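PDB 6K5S: telomeric DNA-binding factor trf1 from Schizosaccharomyces pombe, which probably binds telomeric DNA repeats as a member of the telomere repeat binding factor family, and is seen here as its helical domain. Local coordinates for residues 79-90 / 105-116. Residues are numbered along the deposited sequence; the frame is centred on the assembly and turned at random.
Sequences RSTTRRANLAIF and LNENFLEVFAPD
Phe-90 of helix 76-94 fits as a knob into a hole formed by Leu-105, Phe-109, Val-112 and Phe-113 of helix 102-113, where these two helices of the all-helical TRF-family domain pack; the axes of helix segments 79-90 and 105-113 cross at -139°. Followed outward, Phe-90 starts with CB 4.0 Å from Val-112 CG1. With CG anti to the backbone N (chi1 -164°), the ring swings in between two side chains. Over one face comes Leu-105 CD2 in a CH-pi contact; over the opposite face stands the edge of Phe-113, a T-shaped pair with planes at 87°, and Phe-113 CE1 sits 3.7 Å above the centre of the Phe-90 ring. At the rim, CE2 of Phe-90 meets Leu-105 O in the ring plane, and its CZ reaches the edge of Phe-109 at CD1, 3.9 Å away. One turn back, Leu-87 lays CD2 over a face of the Phe-113 ring, and Ile-219 of helix 208-222 touches both residues.

Beyond this apolar end the contact turns wet. One water joins Arg-83 O to Val-112 O, and another links Asn-86 ND2, which also bonds Ile-66 O, to Glu-111 O. Past the helix end, Pro-115 CG rests 3.4 Å from Arg-83 CD, and a bend at chi3 helps bring the Arg-83 guanidinium to Asp-116. In this salt-bridge network Arg-79 NH1 pairs with Asp-116 OD2 by charge only, OD2 lying well out of the guanidinium plane. A third water bridges Arg-79 NH2 to Asp-116 OD1, while Asp-116 OD2 takes a 2.8 Å hydrogen bond from Arg-83 NH1, nearly along its C-O axis but clearly bent at the donor.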
loop_
_atom_site.group_PDB
_atom_site.type_symbol
_atom_site.label_atom_id
_atom_site.label_comp_id
_atom_site.label_asym_id
_atom_site.label_seq_id
_atom_site.Cartn_x
_atom_site.Cartn_y
_atom_site.Cartn_z
ATOM N N ARG A 79 10.729 10.855 8.478
ATOM C CA ARG A 79 10.456 12.246 8.154
ATOM C C ARG A 79 10.695 12.525 6.678
ATOM O O ARG A 79 9.933 13.276 6.054
ATOM C CB ARG A 79 11.293 13.156 9.048
ATOM C CG ARG A 79 10.768 13.139 10.476
ATOM C CD ARG A 79 11.798 13.567 11.467
ATOM N NE ARG A 79 12.585 14.659 10.924
ATOM C CZ ARG A 79 12.235 15.931 11.027
ATOM N NH1 ARG A 79 13.012 16.871 10.498
ATOM N NH2 ARG A 79 11.111 16.254 11.671
ATOM N N SER A 80 11.711 11.899 6.086
ATOM C CA SER A 80 11.923 12.057 4.647
ATOM C C SER A 80 10.741 11.505 3.860
ATOM O O SER A 80 10.333 12.076 2.836
ATOM C CB SER A 80 13.216 11.359 4.242
ATOM O OG SER A 80 13.353 11.312 2.840
ATOM N N THR A 81 10.165 10.402 4.339
ATOM C CA THR A 81 9.006 9.810 3.674
ATOM C C THR A 81 7.766 10.677 3.831
ATOM O O THR A 81 6.981 10.810 2.890
ATOM C CB THR A 81 8.730 8.409 4.224
ATOM O OG1 THR A 81 9.849 7.576 3.938
ATOM C CG2 THR A 81 7.524 7.805 3.577
ATOM N N THR A 82 7.538 11.252 5.017
ATOM C CA THR A 82 6.346 12.084 5.119
ATOM C C THR A 82 6.499 13.349 4.288
ATOM O O THR A 82 5.507 13.853 3.742
ATOM C CB THR A 82 6.002 12.429 6.575
ATOM O OG1 THR A 82 7.104 13.085 7.205
ATOM C CG2 THR A 82 5.632 11.178 7.336
ATOM N N ARG A 83 7.730 13.841 4.125
ATOM C CA ARG A 83 7.929 15.018 3.274
ATOM C C ARG A 83 7.586 14.714 1.820
ATOM O O ARG A 83 6.914 15.513 1.150
ATOM C CB ARG A 83 9.364 15.536 3.385
ATOM C CG ARG A 83 9.619 16.292 4.670
ATOM C CD ARG A 83 10.982 16.957 4.638
ATOM N NE ARG A 83 12.063 16.028 4.347
ATOM C CZ ARG A 83 12.954 15.624 5.248
ATOM N NH1 ARG A 83 12.877 16.069 6.493
ATOM N NH2 ARG A 83 13.921 14.786 4.902
ATOM N N ARG A 84 8.051 13.559 1.322
ATOM C CA ARG A 84 7.668 13.079 -0.001
ATOM C C ARG A 84 6.164 12.917 -0.114
ATOM O O ARG A 84 5.570 13.291 -1.137
ATOM C CB ARG A 84 8.361 11.744 -0.305
ATOM C CG ARG A 84 9.894 11.821 -0.401
ATOM C CD ARG A 84 10.429 11.315 -1.757
ATOM N NE ARG A 84 11.891 11.424 -1.829
ATOM C CZ ARG A 84 12.713 10.390 -1.957
ATOM N NH1 ARG A 84 12.223 9.157 -2.041
ATOM N NH2 ARG A 84 14.029 10.586 -2.003
ATOM N N ALA A 85 5.531 12.337 0.917
ATOM C CA ALA A 85 4.095 12.124 0.856
ATOM C C ALA A 85 3.366 13.447 0.706
ATOM O O ALA A 85 2.442 13.568 -0.104
ATOM C CB ALA A 85 3.619 11.358 2.098
ATOM N N ASN A 86 3.788 14.464 1.467
ATOM C CA ASN A 86 3.137 15.763 1.390
ATOM C C ASN A 86 3.259 16.380 0.001
ATOM O O ASN A 86 2.300 16.988 -0.489
ATOM C CB ASN A 86 3.705 16.690 2.475
ATOM C CG ASN A 86 3.074 16.409 3.850
ATOM O OD1 ASN A 86 2.020 15.770 3.931
ATOM N ND2 ASN A 86 3.709 16.879 4.923
ATOM N N LEU A 87 4.410 16.220 -0.663
ATOM C CA LEU A 87 4.522 16.652 -2.056
ATOM C C LEU A 87 3.562 15.895 -2.963
ATOM O O LEU A 87 2.928 16.494 -3.847
ATOM C CB LEU A 87 5.959 16.476 -2.561
ATOM C CG LEU A 87 6.860 17.567 -1.980
ATOM C CD1 LEU A 87 8.291 17.077 -1.855
ATOM C CD2 LEU A 87 6.752 18.804 -2.864
ATOM N N ALA A 88 3.455 14.576 -2.779
ATOM C CA ALA A 88 2.553 13.798 -3.621
ATOM C C ALA A 88 1.114 14.229 -3.393
ATOM O O ALA A 88 0.334 14.349 -4.349
ATOM C CB ALA A 88 2.734 12.301 -3.352
ATOM N N ILE A 89 0.755 14.483 -2.126
ATOM C CA ILE A 89 -0.588 14.968 -1.788
ATOM C C ILE A 89 -0.864 16.298 -2.476
ATOM O O ILE A 89 -1.949 16.517 -3.019
ATOM C CB ILE A 89 -0.744 15.094 -0.260
ATOM C CG1 ILE A 89 -0.846 13.714 0.392
ATOM C CG2 ILE A 89 -2.013 15.907 0.113
ATOM C CD1 ILE A 89 -0.664 13.783 1.926
ATOM N N PHE A 90 0.102 17.223 -2.426
ATOM C CA PHE A 90 -0.106 18.543 -3.014
ATOM C C PHE A 90 -0.296 18.441 -4.522
ATOM O O PHE A 90 -1.214 19.060 -5.085
ATOM C CB PHE A 90 1.074 19.450 -2.684
ATOM C CG PHE A 90 0.797 20.909 -2.900
ATOM C CD1 PHE A 90 0.865 21.458 -4.177
ATOM C CD2 PHE A 90 0.490 21.741 -1.825
ATOM C CE1 PHE A 90 0.621 22.807 -4.380
ATOM C CE2 PHE A 90 0.236 23.095 -2.032
ATOM C CZ PHE A 90 0.311 23.621 -3.308
ATOM N N LEU A 105 -4.314 24.312 0.609
ATOM C CA LEU A 105 -3.068 24.348 -0.151
ATOM C C LEU A 105 -2.234 25.567 0.243
ATOM O O LEU A 105 -1.026 25.460 0.498
ATOM C CB LEU A 105 -3.366 24.340 -1.652
ATOM C CG LEU A 105 -4.037 23.067 -2.173
ATOM C CD1 LEU A 105 -4.127 23.064 -3.684
ATOM C CD2 LEU A 105 -3.326 21.824 -1.670
ATOM N N ASN A 106 -2.875 26.728 0.330
ATOM C CA ASN A 106 -2.171 27.950 0.717
ATOM C C ASN A 106 -1.629 27.871 2.141
ATOM O O ASN A 106 -0.476 28.221 2.387
ATOM C CB ASN A 106 -3.090 29.155 0.576
ATOM C CG ASN A 106 -2.428 30.425 1.034
ATOM O OD1 ASN A 106 -1.411 30.830 0.486
ATOM N ND2 ASN A 106 -2.972 31.037 2.068
ATOM N N GLU A 107 -2.459 27.428 3.097
ATOM C CA GLU A 107 -2.048 27.409 4.501
ATOM C C GLU A 107 -0.856 26.487 4.735
ATOM O O GLU A 107 -0.023 26.755 5.604
ATOM C CB GLU A 107 -3.224 26.965 5.380
ATOM C CG GLU A 107 -2.901 26.799 6.854
ATOM C CD GLU A 107 -4.164 26.723 7.707
ATOM O OE1 GLU A 107 -4.694 25.601 7.881
ATOM O OE2 GLU A 107 -4.639 27.784 8.170
ATOM N N ASN A 108 -0.770 25.399 3.982
ATOM C CA ASN A 108 0.251 24.375 4.146
ATOM C C ASN A 108 1.402 24.490 3.154
ATOM O O ASN A 108 2.298 23.646 3.196
ATOM C CB ASN A 108 -0.386 22.987 4.018
ATOM C CG ASN A 108 -1.305 22.653 5.199
ATOM O OD1 ASN A 108 -0.844 22.175 6.237
ATOM N ND2 ASN A 108 -2.608 22.880 5.025
ATOM N N PHE A 109 1.396 25.501 2.269
ATOM C CA PHE A 109 2.377 25.541 1.181
ATOM C C PHE A 109 3.810 25.513 1.710
ATOM O O PHE A 109 4.640 24.734 1.241
ATOM C CB PHE A 109 2.162 26.775 0.308
ATOM C CG PHE A 109 3.154 26.887 -0.825
ATOM C CD1 PHE A 109 2.914 26.266 -2.038
ATOM C CD2 PHE A 109 4.339 27.579 -0.656
ATOM C CE1 PHE A 109 3.844 26.357 -3.076
ATOM C CE2 PHE A 109 5.249 27.686 -1.687
ATOM C CZ PHE A 109 5.008 27.067 -2.889
ATOM N N LEU A 110 4.127 26.372 2.678
ATOM C CA LEU A 110 5.501 26.416 3.166
ATOM C C LEU A 110 5.893 25.133 3.895
ATOM O O LEU A 110 7.052 24.717 3.831
ATOM C CB LEU A 110 5.694 27.635 4.069
ATOM C CG LEU A 110 5.610 28.979 3.328
ATOM C CD1 LEU A 110 5.689 30.145 4.305
ATOM C CD2 LEU A 110 6.673 29.097 2.240
ATOM N N GLU A 111 4.958 24.491 4.593
ATOM C CA GLU A 111 5.286 23.237 5.257
ATOM C C GLU A 111 5.554 22.127 4.242
ATOM O O GLU A 111 6.379 21.242 4.483
ATOM C CB GLU A 111 4.158 22.846 6.210
ATOM C CG GLU A 111 4.385 21.524 6.907
ATOM C CD GLU A 111 5.505 21.602 7.924
ATOM O OE1 GLU A 111 5.574 22.603 8.673
ATOM O OE2 GLU A 111 6.327 20.668 7.963
ATOM N N VAL A 112 4.907 22.195 3.087
ATOM C CA VAL A 112 5.067 21.176 2.055
ATOM C C VAL A 112 6.353 21.399 1.263
ATOM O O VAL A 112 7.090 20.455 0.973
ATOM C CB VAL A 112 3.815 21.187 1.148
ATOM C CG1 VAL A 112 4.019 20.313 -0.086
ATOM C CG2 VAL A 112 2.599 20.730 1.936
ATOM N N PHE A 113 6.667 22.654 0.921
ATOM C CA PHE A 113 7.790 22.927 0.032
ATOM C C PHE A 113 9.036 23.410 0.753
ATOM O O PHE A 113 10.128 23.300 0.189
ATOM C CB PHE A 113 7.387 23.965 -1.028
ATOM C CG PHE A 113 6.413 23.438 -2.040
ATOM C CD1 PHE A 113 5.061 23.458 -1.780
ATOM C CD2 PHE A 113 6.857 22.907 -3.245
ATOM C CE1 PHE A 113 4.150 22.970 -2.710
ATOM C CE2 PHE A 113 5.962 22.413 -4.182
ATOM C CZ PHE A 113 4.601 22.435 -3.911
ATOM N N ALA A 114 8.903 23.929 1.973
ATOM C CA ALA A 114 10.039 24.368 2.788
ATOM C C ALA A 114 9.896 23.830 4.215
ATOM O O ALA A 114 9.777 24.585 5.185
ATOM C CB ALA A 114 10.145 25.890 2.779
ATOM N N PRO A 115 9.870 22.518 4.371
ATOM C CA PRO A 115 9.647 21.945 5.701
ATOM C C PRO A 115 10.890 22.085 6.565
ATOM O O PRO A 115 11.999 22.311 6.075
ATOM C CB PRO A 115 9.331 20.476 5.404
ATOM C CG PRO A 115 10.068 20.209 4.132
ATOM C CD PRO A 115 10.088 21.485 3.343
ATOM N N ASP A 116 10.672 22.005 7.880
ATOM C CA ASP A 116 11.754 21.904 8.862
ATOM C C ASP A 116 12.621 23.166 8.909
ATOM O O ASP A 116 13.844 23.090 9.051
ATOM C CB ASP A 116 12.616 20.666 8.598
ATOM C CG ASP A 116 11.800 19.390 8.539
ATOM O OD1 ASP A 116 10.830 19.272 9.315
ATOM O OD2 ASP A 116 12.124 18.506 7.711
HETATM O O HOH W 1 10.552 19.279 11.941
HETATM O O HOH W 2 7.421 18.119 2.042
HETATM O O HOH W 3 6.235 18.336 4.505
#